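Local coordinates for protein transcriptional regulator, ROK family (Vibrio cholerae O1 biovar eltor, PDB 1Z05) that probably binds DNA as a zinc-containing transcriptional regulator of carbohydrate metabolism, a homologue of Escherichia coli Mlc, at residues E85-V88 with Q89-I92; L148-L151 with L152-E156. All coordinates share one frame; numbering follows the deposited sequence.

Contact 1 (E85-V88 with Q89-I92); sequences ETTV and QEAI
The carboxylate of Glu-90, the flat group that carries this contact, meets Thr-87 through one of its oxygens: OE1 receives the backbone N-H of Thr-87 on its anti lone pair, the one turned away from OE2. The bond is short and nearly straight, 2.9 Å from Thr-87 N to Glu-90 OE1 with an angle of 168° at the hydrogen. The other oxygen, OE2, forms a salt bridge with Arg-94 one turn further on, so the two ends of the carboxylate have different partners and its rotation is limited. Glu-90 reaches back because its CG stands beside its own backbone N (chi1 -71°) and the chain then runs extended past CG. In the reverse direction, Thr-87 OG1 accepts from Glu-90 N at 3.2 Å. That hydroxyl sits between the threonine's backbone N and carbonyl carbon (chi1 70°), which turns it over the start of the helix, and Glu-90 CG packs against Thr-87 OG1 at 3.3 Å. Beside this exchange, Thr-86 lays its methyl CG2 3.9 Å from Glu-90 CB. The first helical turn is closed by the backbone bonds from Ala-91 N to Thr-87 O (2.9 Å) and from Ile-92 N to Val-88 O. On the solvent side of this turn Val-88 and Ile-92 lie side by side, pointing the same way, with Val-88 CG1 3.6 Å from Ile-92 CD1. The reciprocal pair of side-chain-to-backbone bonds defines a capping box, with Thr-87 as N-cap, where strand 83-86 gives way to helix 88-94.

Contact 2 (L148-L151 with L152-E156); sequences LARL and LFEIE
Five successive backbone bonds of the i to i+4 kind, from Leu-152 N to Leu-148 O through Glu-156 N to Leu-152 O, make 148-156 regular alpha-helix. One turn apart on it, Arg-150 and Glu-154 lie side by side and form a salt bridge. Arg-150 NE gives Glu-154 OE2 a bond of 2.9 Å at 165°, almost in the guanidinium plane and on the anti lone pair of the oxygen; NH2 adds a weak second bond to OE2 at 3.4 Å. Both chains bend at chi2, which folds their charged ends together, although the guanidinium and carboxylate planes remain 47° apart. Arg-150 NH1 has a further salt bridge, to Glu-141, so the guanidinium is held by two acids. The apolar residues follow the same spacing: Leu-151 CD2 rests 3.8 Å from Ile-155 CD1, and Leu-148 CG meets Leu-152 CD1 at 4.0 Å. Leu-148, Leu-151 and Leu-152 reach helix 200-208. With Leu-151 and Ile-155 on Met-113 of strand 108-116, and the salt-bridged pair against Ile-137 of strand 131-138, helix 144-161 packs on the 3-2-1-4-5 mixed sheet of an RNase H-like (ASKHA) domain, as in ROK proteins.

In the fold
Contact 1 precedes contact 2 along the chain; their centres lie 46 Å apart, their nearest atoms about 32 Å, and they share no helix, strand or sheet. Residues 85-92 sit on the surface at the end of strand 83-86, which pairs antiparallel with strand 99-103. Coming after helices 35-51, 56-63 and 67-79, this hairpin, its strands joined through helix 88-94, is consistent with the wing of a winged helix-turn-helix, probably the DNA-binding part. Helix 144-161 packs on the first of two mixed sheets, against strands 108-116 and 131-138. Both contacts lie away from the zinc site. One principle, local bonding between side chains and nearby residues, caps a helix start and links two turns within a helix.

Contact 1 (E85-V88 with Q89-I92)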
ATOM      1  N   GLU A  85      20.695  17.263  26.589  1.00 37.45           N
ATOM      2  CA  GLU A  85      21.988  16.628  26.837  1.00 37.97           C
ATOM      3  C   GLU A  85      22.612  17.280  28.076  1.00 37.45           C
ATOM      4  O   GLU A  85      22.159  18.338  28.519  1.00 38.04           O
ATOM      5  CB  GLU A  85      22.919  16.833  25.637  1.00 38.58           C
ATOM      6  CG  GLU A  85      23.166  18.307  25.304  1.00 37.99           C
ATOM      7  CD  GLU A  85      24.166  18.526  24.172  1.00 41.75           C
ATOM      8  OE1 GLU A  85      24.959  17.606  23.872  1.00 44.68           O
ATOM      9  OE2 GLU A  85      24.150  19.634  23.587  1.00 44.28           O
ATOM     10  N   THR A  86      23.629  16.640  28.647  1.00 36.63           N
ATOM     11  CA  THR A  86      24.532  17.335  29.564  1.00 36.37           C
ATOM     12  C   THR A  86      25.797  17.615  28.746  1.00 37.50           C
ATOM     13  O   THR A  86      26.523  16.683  28.369  1.00 37.34           O
ATOM     14  CB  THR A  86      24.875  16.519  30.837  1.00 37.30           C
ATOM     15  OG1 THR A  86      23.674  16.158  31.527  1.00 36.18           O
ATOM     16  CG2 THR A  86      25.771  17.335  31.801  1.00 33.20           C
ATOM     17  N   THR A  87      26.019  18.895  28.441  1.00 36.66           N
ATOM     18  CA  THR A  87      27.170  19.327  27.657  1.00 35.98           C
ATOM     19  C   THR A  87      28.452  19.197  28.477  1.00 35.46           C
ATOM     20  O   THR A  87      28.408  19.059  29.707  1.00 34.19           O
ATOM     21  CB  THR A  87      27.035  20.790  27.174  1.00 35.91           C
ATOM     22  OG1 THR A  87      27.147  21.682  28.288  1.00 36.18           O
ATOM     23  CG2 THR A  87      25.700  21.024  26.457  1.00 37.41           C
ATOM     24  N   VAL A  88      29.588  19.256  27.788  1.00 34.54           N
ATOM     25  CA  VAL A  88      30.901  19.234  28.440  1.00 34.30           C
ATOM     26  C   VAL A  88      31.027  20.372  29.466  1.00 34.49           C
ATOM     27  O   VAL A  88      31.488  20.158  30.591  1.00 34.31           O
ATOM     28  CB  VAL A  88      32.044  19.284  27.375  1.00 34.34           C
ATOM     29  CG1 VAL A  88      33.410  19.490  28.011  1.00 32.69           C
ATOM     30  CG2 VAL A  88      32.030  18.013  26.528  1.00 35.15           C
ATOM     31  N   GLN A  89      30.603  21.574  29.079  1.00 35.62           N
ATOM     32  CA  GLN A  89      30.654  22.738  29.969  1.00 37.08           C
ATOM     33  C   GLN A  89      29.816  22.543  31.242  1.00 37.24           C
ATOM     34  O   GLN A  89      30.281  22.876  32.336  1.00 37.83           O
ATOM     35  CB  GLN A  89      30.260  24.027  29.221  1.00 36.95           C
ATOM     36  CG  GLN A  89      30.528  25.306  30.011  1.00 40.23           C
ATOM     37  CD  GLN A  89      30.709  26.547  29.140  1.00 44.48           C
ATOM     38  OE1 GLN A  89      30.554  26.506  27.918  1.00 47.34           O
ATOM     39  NE2 GLN A  89      31.042  27.663  29.780  1.00 44.33           N
ATOM     40  N   GLU A  90      28.602  21.997  31.095  1.00 37.66           N
ATOM     41  CA  GLU A  90      27.719  21.676  32.231  1.00 39.35           C
ATOM     42  C   GLU A  90      28.342  20.602  33.118  1.00 37.76           C
ATOM     43  O   GLU A  90      28.318  20.709  34.344  1.00 36.58           O
ATOM     44  CB  GLU A  90      26.350  21.173  31.756  1.00 39.91           C
ATOM     45  CG  GLU A  90      25.432  22.198  31.112  1.00 44.47           C
ATOM     46  CD  GLU A  90      24.127  21.573  30.595  1.00 44.35           C
ATOM     47  OE1 GLU A  90      24.174  20.679  29.708  1.00 47.35           O
ATOM     48  OE2 GLU A  90      23.044  21.976  31.081  1.00 52.59           O
ATOM     49  N   ALA A  91      28.894  19.571  32.478  1.00 36.99           N
ATOM     50  CA  ALA A  91      29.545  18.444  33.158  1.00 36.69           C
ATOM     51  C   ALA A  91      30.692  18.872  34.073  1.00 37.34           C
ATOM     52  O   ALA A  91      30.765  18.448  35.228  1.00 37.22           O
ATOM     53  CB  ALA A  91      30.046  17.429  32.130  1.00 36.42           C
ATOM     54  N   ILE A  92      31.588  19.701  33.543  1.00 37.40           N
ATOM     55  CA  ILE A  92      32.706  20.234  34.312  1.00 39.42           C
ATOM     56  C   ILE A  92      32.213  21.209  35.383  1.00 40.41           C
ATOM     57  O   ILE A  92      32.626  21.128  36.543  1.00 40.89           O
ATOM     58  CB  ILE A  92      33.749  20.916  33.388  1.00 38.76           C
ATOM     59  CG1 ILE A  92      34.364  19.877  32.447  1.00 38.03           C
ATOM     60  CG2 ILE A  92      34.826  21.629  34.209  1.00 38.30           C
ATOM     61  CD1 ILE A  92      34.869  20.442  31.157  1.00 36.57           C
TER

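Contact 2 (L148-L151 with L152-E156)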
ATOM      1  N   LEU A 148     -20.604  18.174  16.361  1.00 40.91           N
ATOM      2  CA  LEU A 148     -19.420  19.031  16.368  1.00 40.13           C
ATOM      3  C   LEU A 148     -19.487  20.077  17.487  1.00 39.31           C
ATOM      4  O   LEU A 148     -18.503  20.283  18.201  1.00 39.37           O
ATOM      5  CB  LEU A 148     -19.212  19.704  15.006  1.00 39.17           C
ATOM      6  CG  LEU A 148     -18.067  20.721  14.919  1.00 38.61           C
ATOM      7  CD1 LEU A 148     -16.695  20.024  14.983  1.00 40.10           C
ATOM      8  CD2 LEU A 148     -18.198  21.565  13.665  1.00 40.83           C
ATOM      9  N   ALA A 149     -20.645  20.720  17.637  1.00 39.51           N
ATOM     10  CA  ALA A 149     -20.850  21.702  18.701  1.00 39.21           C
ATOM     11  C   ALA A 149     -20.582  21.106  20.088  1.00 38.92           C
ATOM     12  O   ALA A 149     -19.935  21.732  20.915  1.00 39.81           O
ATOM     13  CB  ALA A 149     -22.255  22.301  18.626  1.00 39.17           C
ATOM     14  N   ARG A 150     -21.069  19.889  20.316  1.00 38.85           N
ATOM     15  CA  ARG A 150     -20.890  19.178  21.579  1.00 38.38           C
ATOM     16  C   ARG A 150     -19.430  18.819  21.839  1.00 38.77           C
ATOM     17  O   ARG A 150     -18.937  18.971  22.960  1.00 36.67           O
ATOM     18  CB  ARG A 150     -21.758  17.907  21.595  1.00 39.36           C
ATOM     19  CG  ARG A 150     -21.623  17.056  22.867  1.00 39.04           C
ATOM     20  CD  ARG A 150     -22.131  17.787  24.119  1.00 42.67           C
ATOM     21  NE  ARG A 150     -21.927  16.984  25.322  1.00 43.70           N
ATOM     22  CZ  ARG A 150     -22.770  16.048  25.753  1.00 42.37           C
ATOM     23  NH1 ARG A 150     -23.883  15.786  25.082  1.00 41.47           N
ATOM     24  NH2 ARG A 150     -22.490  15.361  26.851  1.00 41.51           N
ATOM     25  N   LEU A 151     -18.750  18.344  20.797  1.00 37.11           N
ATOM     26  CA  LEU A 151     -17.353  17.934  20.901  1.00 39.37           C
ATOM     27  C   LEU A 151     -16.421  19.101  21.252  1.00 37.93           C
ATOM     28  O   LEU A 151     -15.513  18.943  22.066  1.00 37.77           O
ATOM     29  CB  LEU A 151     -16.921  17.217  19.613  1.00 40.01           C
ATOM     30  CG  LEU A 151     -15.510  16.666  19.450  1.00 45.20           C
ATOM     31  CD1 LEU A 151     -15.563  15.388  18.601  1.00 48.48           C
ATOM     32  CD2 LEU A 151     -14.611  17.715  18.811  1.00 47.36           C
ATOM     33  N   LEU A 152     -16.655  20.262  20.644  1.00 36.39           N
ATOM     34  CA  LEU A 152     -15.850  21.452  20.924  1.00 35.08           C
ATOM     35  C   LEU A 152     -16.125  21.955  22.347  1.00 34.30           C
ATOM     36  O   LEU A 152     -15.204  22.344  23.062  1.00 35.19           O
ATOM     37  CB  LEU A 152     -16.102  22.554  19.871  1.00 34.68           C
ATOM     38  CG  LEU A 152     -15.751  22.180  18.415  1.00 36.29           C
ATOM     39  CD1 LEU A 152     -16.216  23.236  17.415  1.00 38.89           C
ATOM     40  CD2 LEU A 152     -14.261  21.880  18.221  1.00 37.73           C
ATOM     41  N   PHE A 153     -17.392  21.921  22.757  1.00 33.46           N
ATOM     42  CA  PHE A 153     -17.777  22.271  24.130  1.00 33.59           C
ATOM     43  C   PHE A 153     -17.068  21.356  25.136  1.00 34.60           C
ATOM     44  O   PHE A 153     -16.627  21.815  26.191  1.00 33.49           O
ATOM     45  CB  PHE A 153     -19.289  22.167  24.301  1.00 33.87           C
ATOM     46  CG  PHE A 153     -20.050  23.425  23.931  1.00 33.40           C
ATOM     47  CD1 PHE A 153     -19.567  24.310  22.968  1.00 33.75           C
ATOM     48  CD2 PHE A 153     -21.278  23.698  24.527  1.00 29.66           C
ATOM     49  CE1 PHE A 153     -20.290  25.459  22.620  1.00 31.14           C
ATOM     50  CE2 PHE A 153     -22.010  24.845  24.193  1.00 32.57           C
ATOM     51  CZ  PHE A 153     -21.517  25.728  23.239  1.00 33.58           C
ATOM     52  N   GLU A 154     -16.949  20.071  24.796  1.00 34.28           N
ATOM     53  CA  GLU A 154     -16.306  19.100  25.686  1.00 36.59           C
ATOM     54  C   GLU A 154     -14.791  19.250  25.773  1.00 37.46           C
ATOM     55  O   GLU A 154     -14.200  18.994  26.828  1.00 37.57           O
ATOM     56  CB  GLU A 154     -16.678  17.669  25.302  1.00 36.40           C
ATOM     57  CG  GLU A 154     -18.146  17.326  25.558  1.00 35.77           C
ATOM     58  CD  GLU A 154     -18.556  17.371  27.037  1.00 38.30           C
ATOM     59  OE1 GLU A 154     -17.676  17.457  27.924  1.00 41.18           O
ATOM     60  OE2 GLU A 154     -19.779  17.315  27.307  1.00 36.85           O
ATOM     61  N   ILE A 155     -14.165  19.666  24.674  1.00 37.84           N
ATOM     62  CA  ILE A 155     -12.728  19.982  24.694  1.00 40.48           C
ATOM     63  C   ILE A 155     -12.467  21.196  25.598  1.00 39.97           C
ATOM     64  O   ILE A 155     -11.597  21.150  26.473  1.00 40.27           O
ATOM     65  CB  ILE A 155     -12.155  20.222  23.264  1.00 41.54           C
ATOM     66  CG1 ILE A 155     -12.142  18.921  22.458  1.00 41.93           C
ATOM     67  CG2 ILE A 155     -10.732  20.792  23.326  1.00 42.93           C
ATOM     68  CD1 ILE A 155     -11.863  19.132  20.949  1.00 42.61           C
ATOM     69  N   GLU A 156     -13.237  22.265  25.388  1.00 39.42           N
ATOM     70  CA  GLU A 156     -13.186  23.464  26.230  1.00 40.43           C
ATOM     71  C   GLU A 156     -13.316  23.138  27.725  1.00 39.56           C
ATOM     72  O   GLU A 156     -12.494  23.578  28.531  1.00 39.09           O
ATOM     73  CB  GLU A 156     -14.276  24.454  25.798  1.00 39.73           C
ATOM     74  CG  GLU A 156     -14.481  25.661  26.713  1.00 43.55           C
ATOM     75  CD  GLU A 156     -15.799  26.383  26.432  1.00 43.30           C
ATOM     76  OE1 GLU A 156     -16.434  26.892  27.384  1.00 47.02           O
ATOM     77  OE2 GLU A 156     -16.213  26.427  25.251  1.00 48.44           O
TER